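Local coordinates for polymerase X (Deinococcus radiodurans, PDB 2W9M), which probably catalyses template-directed addition of deoxyribonucleotides to DNA as a family X polymerase, and carries a zinc-binding phosphoesterase-like PHP domain, at residues A[117-122]-A[517-522]. Sequence-based numbering, arbitrary orientation.
Sequences GIDSLE and AHVPGG. With ZN (zinc ion), chain C.
With its CG between the backbone N and the carbonyl carbon (chi1 69°), Asp119 swings its carboxylate past Val519, whose chi1 of 133°, nearly eclipsed rather than staggered, turns both methyls to Gly117. Asp119 CB lies 4.2 Å from Val519 CB. Branched valine suits its place because both arms meet the glycine backbone: Val519 CG1 is 3.3 Å from Gly117 O, and Val519 CG2 3.6 Å from Gly117 CA. Gly117 closes helix 107-115 in a Schellman motif at positive phi, where a CB would be jammed against the preceding carbonyl O. The short Asp119 side chain packs its CB on the valine and still offers an acceptor: a water donates to Asp119 OD2 at 2.7 Å and accepts from His518 N at 3.1 Å. His518 NE2 binds zinc at 2.1 Å, alongside Asp339 and His364. With an alanine in place of Val519, both methyls over Gly117 would be lost, which is likely to leave a gap there. No direct hydrogen bond joins the segments; van der Waals packing on the Gly117 backbone, carbonyl O included, and one water link the helix-hairpin-helix region to the zinc-binding loop, consistent with a remote tie to a metal ligand's backbone amide, not its imidazole.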
ATOM      1  N   GLY A 117     -12.809  -3.163 -10.642  1.00 28.71           N
ATOM      2  CA  GLY A 117     -12.343  -2.429  -9.479  1.00 22.73           C
ATOM      3  C   GLY A 117     -11.888  -3.297  -8.317  1.00 35.96           C
ATOM      4  O   GLY A 117     -11.743  -2.811  -7.190  1.00 33.39           O
ATOM      5  N   ILE A 118     -11.670  -4.582  -8.585  1.00 27.53           N
ATOM      6  CA  ILE A 118     -11.185  -5.504  -7.562  1.00 27.64           C
ATOM      7  C   ILE A 118      -9.684  -5.712  -7.739  1.00 33.17           C
ATOM      8  O   ILE A 118      -9.247  -6.403  -8.657  1.00 39.63           O
ATOM      9  CB  ILE A 118     -11.930  -6.844  -7.616  1.00 23.50           C
ATOM     10  CG1 ILE A 118     -13.429  -6.607  -7.414  1.00 34.84           C
ATOM     11  CG2 ILE A 118     -11.388  -7.795  -6.561  1.00 25.14           C
ATOM     12  CD1 ILE A 118     -14.269  -7.854  -7.511  1.00 24.52           C
ATOM     13  N   ASP A 119      -8.901  -5.113  -6.847  1.00 29.50           N
ATOM     14  CA  ASP A 119      -7.463  -4.988  -7.050  1.00 28.88           C
ATOM     15  C   ASP A 119      -6.605  -5.629  -5.961  1.00 39.26           C
ATOM     16  O   ASP A 119      -5.382  -5.498  -5.988  1.00 41.00           O
ATOM     17  CB  ASP A 119      -7.086  -3.508  -7.161  1.00 32.38           C
ATOM     18  CG  ASP A 119      -7.238  -2.767  -5.839  1.00 48.55           C
ATOM     19  OD1 ASP A 119      -8.083  -3.186  -5.015  1.00 49.65           O
ATOM     20  OD2 ASP A 119      -6.515  -1.767  -5.622  1.00 44.96           O
ATOM     21  N   SER A 120      -7.227  -6.305  -4.999  1.00 31.56           N
ATOM     22  CA  SER A 120      -6.457  -6.956  -3.939  1.00 29.23           C
ATOM     23  C   SER A 120      -7.176  -8.146  -3.329  1.00 27.80           C
ATOM     24  O   SER A 120      -8.383  -8.303  -3.485  1.00 39.51           O
ATOM     25  CB  SER A 120      -6.077  -5.953  -2.845  1.00 26.38           C
ATOM     26  OG  SER A 120      -7.221  -5.488  -2.149  1.00 35.20           O
ATOM     27  N   LEU A 121      -6.418  -8.990  -2.639  1.00 29.87           N
ATOM     28  CA  LEU A 121      -6.980 -10.140  -1.948  1.00 26.81           C
ATOM     29  C   LEU A 121      -8.111  -9.733  -1.012  1.00 32.64           C
ATOM     30  O   LEU A 121      -9.178 -10.351  -0.996  1.00 28.20           O
ATOM     31  CB  LEU A 121      -5.890 -10.863  -1.159  1.00 23.44           C
ATOM     32  CG  LEU A 121      -5.354 -12.124  -1.835  1.00 33.36           C
ATOM     33  CD1 LEU A 121      -5.525 -12.045  -3.345  1.00 28.07           C
ATOM     34  CD2 LEU A 121      -3.909 -12.370  -1.442  1.00 24.19           C
ATOM     35  N   GLU A 122      -7.869  -8.687  -0.234  1.00 22.09           N
ATOM     36  CA  GLU A 122      -8.862  -8.207   0.715  1.00 31.71           C
ATOM     37  C   GLU A 122     -10.130  -7.710   0.022  1.00 29.16           C
ATOM     38  O   GLU A 122     -11.242  -8.008   0.456  1.00 38.68           O
ATOM     39  CB  GLU A 122      -8.266  -7.105   1.593  1.00 28.09           C
ATOM     40  CG  GLU A 122      -9.297  -6.290   2.347  1.00 33.84           C
ATOM     41  CD  GLU A 122     -10.222  -7.149   3.188  1.00 47.94           C
ATOM     42  OE1 GLU A 122     -11.343  -6.688   3.478  1.00 46.16           O
ATOM     43  OE2 GLU A 122      -9.835  -8.282   3.552  1.00 40.21           O
ATOM     44  N   ALA A 517      -3.205   4.510  -6.628  1.00 21.41           N
ATOM     45  CA  ALA A 517      -4.414   3.780  -7.014  1.00 26.94           C
ATOM     46  C   ALA A 517      -4.386   3.260  -8.454  1.00 23.91           C
ATOM     47  O   ALA A 517      -4.155   4.017  -9.396  1.00 27.14           O
ATOM     48  CB  ALA A 517      -5.648   4.652  -6.795  1.00 18.23           C
ATOM     49  N   HIS A 518      -4.630   1.965  -8.616  1.00 22.58           N
ATOM     50  CA  HIS A 518      -4.760   1.372  -9.942  1.00 35.34           C
ATOM     51  C   HIS A 518      -6.228   1.120 -10.279  1.00 20.60           C
ATOM     52  O   HIS A 518      -6.560   0.577 -11.328  1.00 25.99           O
ATOM     53  CB  HIS A 518      -3.957   0.077 -10.018  1.00 26.23           C
ATOM     54  CG  HIS A 518      -2.484   0.298 -10.141  1.00 23.23           C
ATOM     55  ND1 HIS A 518      -1.708   0.724  -9.087  1.00 29.99           N
ATOM     56  CD2 HIS A 518      -1.647   0.168 -11.197  1.00 21.63           C
ATOM     57  CE1 HIS A 518      -0.453   0.840  -9.485  1.00 28.14           C
ATOM     58  NE2 HIS A 518      -0.391   0.511 -10.763  1.00 30.74           N
ATOM     59  N   VAL A 519      -7.093   1.553  -9.373  1.00 30.55           N
ATOM     60  CA  VAL A 519      -8.518   1.291  -9.434  1.00 25.78           C
ATOM     61  C   VAL A 519      -9.192   2.352  -8.565  1.00 29.17           C
ATOM     62  O   VAL A 519      -8.588   2.839  -7.616  1.00 23.00           O
ATOM     63  CB  VAL A 519      -8.813  -0.138  -8.915  1.00 32.26           C
ATOM     64  CG1 VAL A 519      -9.964  -0.149  -7.918  1.00 32.03           C
ATOM     65  CG2 VAL A 519      -9.060  -1.087 -10.079  1.00 23.79           C
ATOM     66  N   PRO A 520     -10.434   2.737  -8.897  1.00 30.95           N
ATOM     67  CA  PRO A 520     -11.098   3.825  -8.163  1.00 33.36           C
ATOM     68  C   PRO A 520     -11.137   3.590  -6.647  1.00 29.40           C
ATOM     69  O   PRO A 520     -10.926   4.518  -5.867  1.00 32.50           O
ATOM     70  CB  PRO A 520     -12.519   3.824  -8.741  1.00 31.19           C
ATOM     71  CG  PRO A 520     -12.388   3.185 -10.070  1.00 24.24           C
ATOM     72  CD  PRO A 520     -11.295   2.171  -9.948  1.00 22.72           C
ATOM     73  N   GLY A 521     -11.400   2.356  -6.237  1.00 28.49           N
ATOM     74  CA  GLY A 521     -11.443   2.029  -4.825  1.00 26.03           C
ATOM     75  C   GLY A 521     -10.085   2.176  -4.172  1.00 35.78           C
ATOM     76  O   GLY A 521      -9.980   2.260  -2.950  1.00 40.26           O
ATOM     77  N   GLY A 522      -9.039   2.207  -4.992  1.00 24.27           N
ATOM     78  CA  GLY A 522      -7.681   2.356  -4.504  1.00 22.79           C
ATOM     79  C   GLY A 522      -7.447   3.707  -3.853  1.00 32.68           C
ATOM     80  O   GLY A 522      -6.496   3.885  -3.091  1.00 31.14           O
TER
HETATM   81 ZN    ZN C1565       1.277   0.175 -11.983  1.00 34.74          ZN
HETATM   82  O   HOH W   1      -4.762   0.190  -6.131  1.00 25.96           O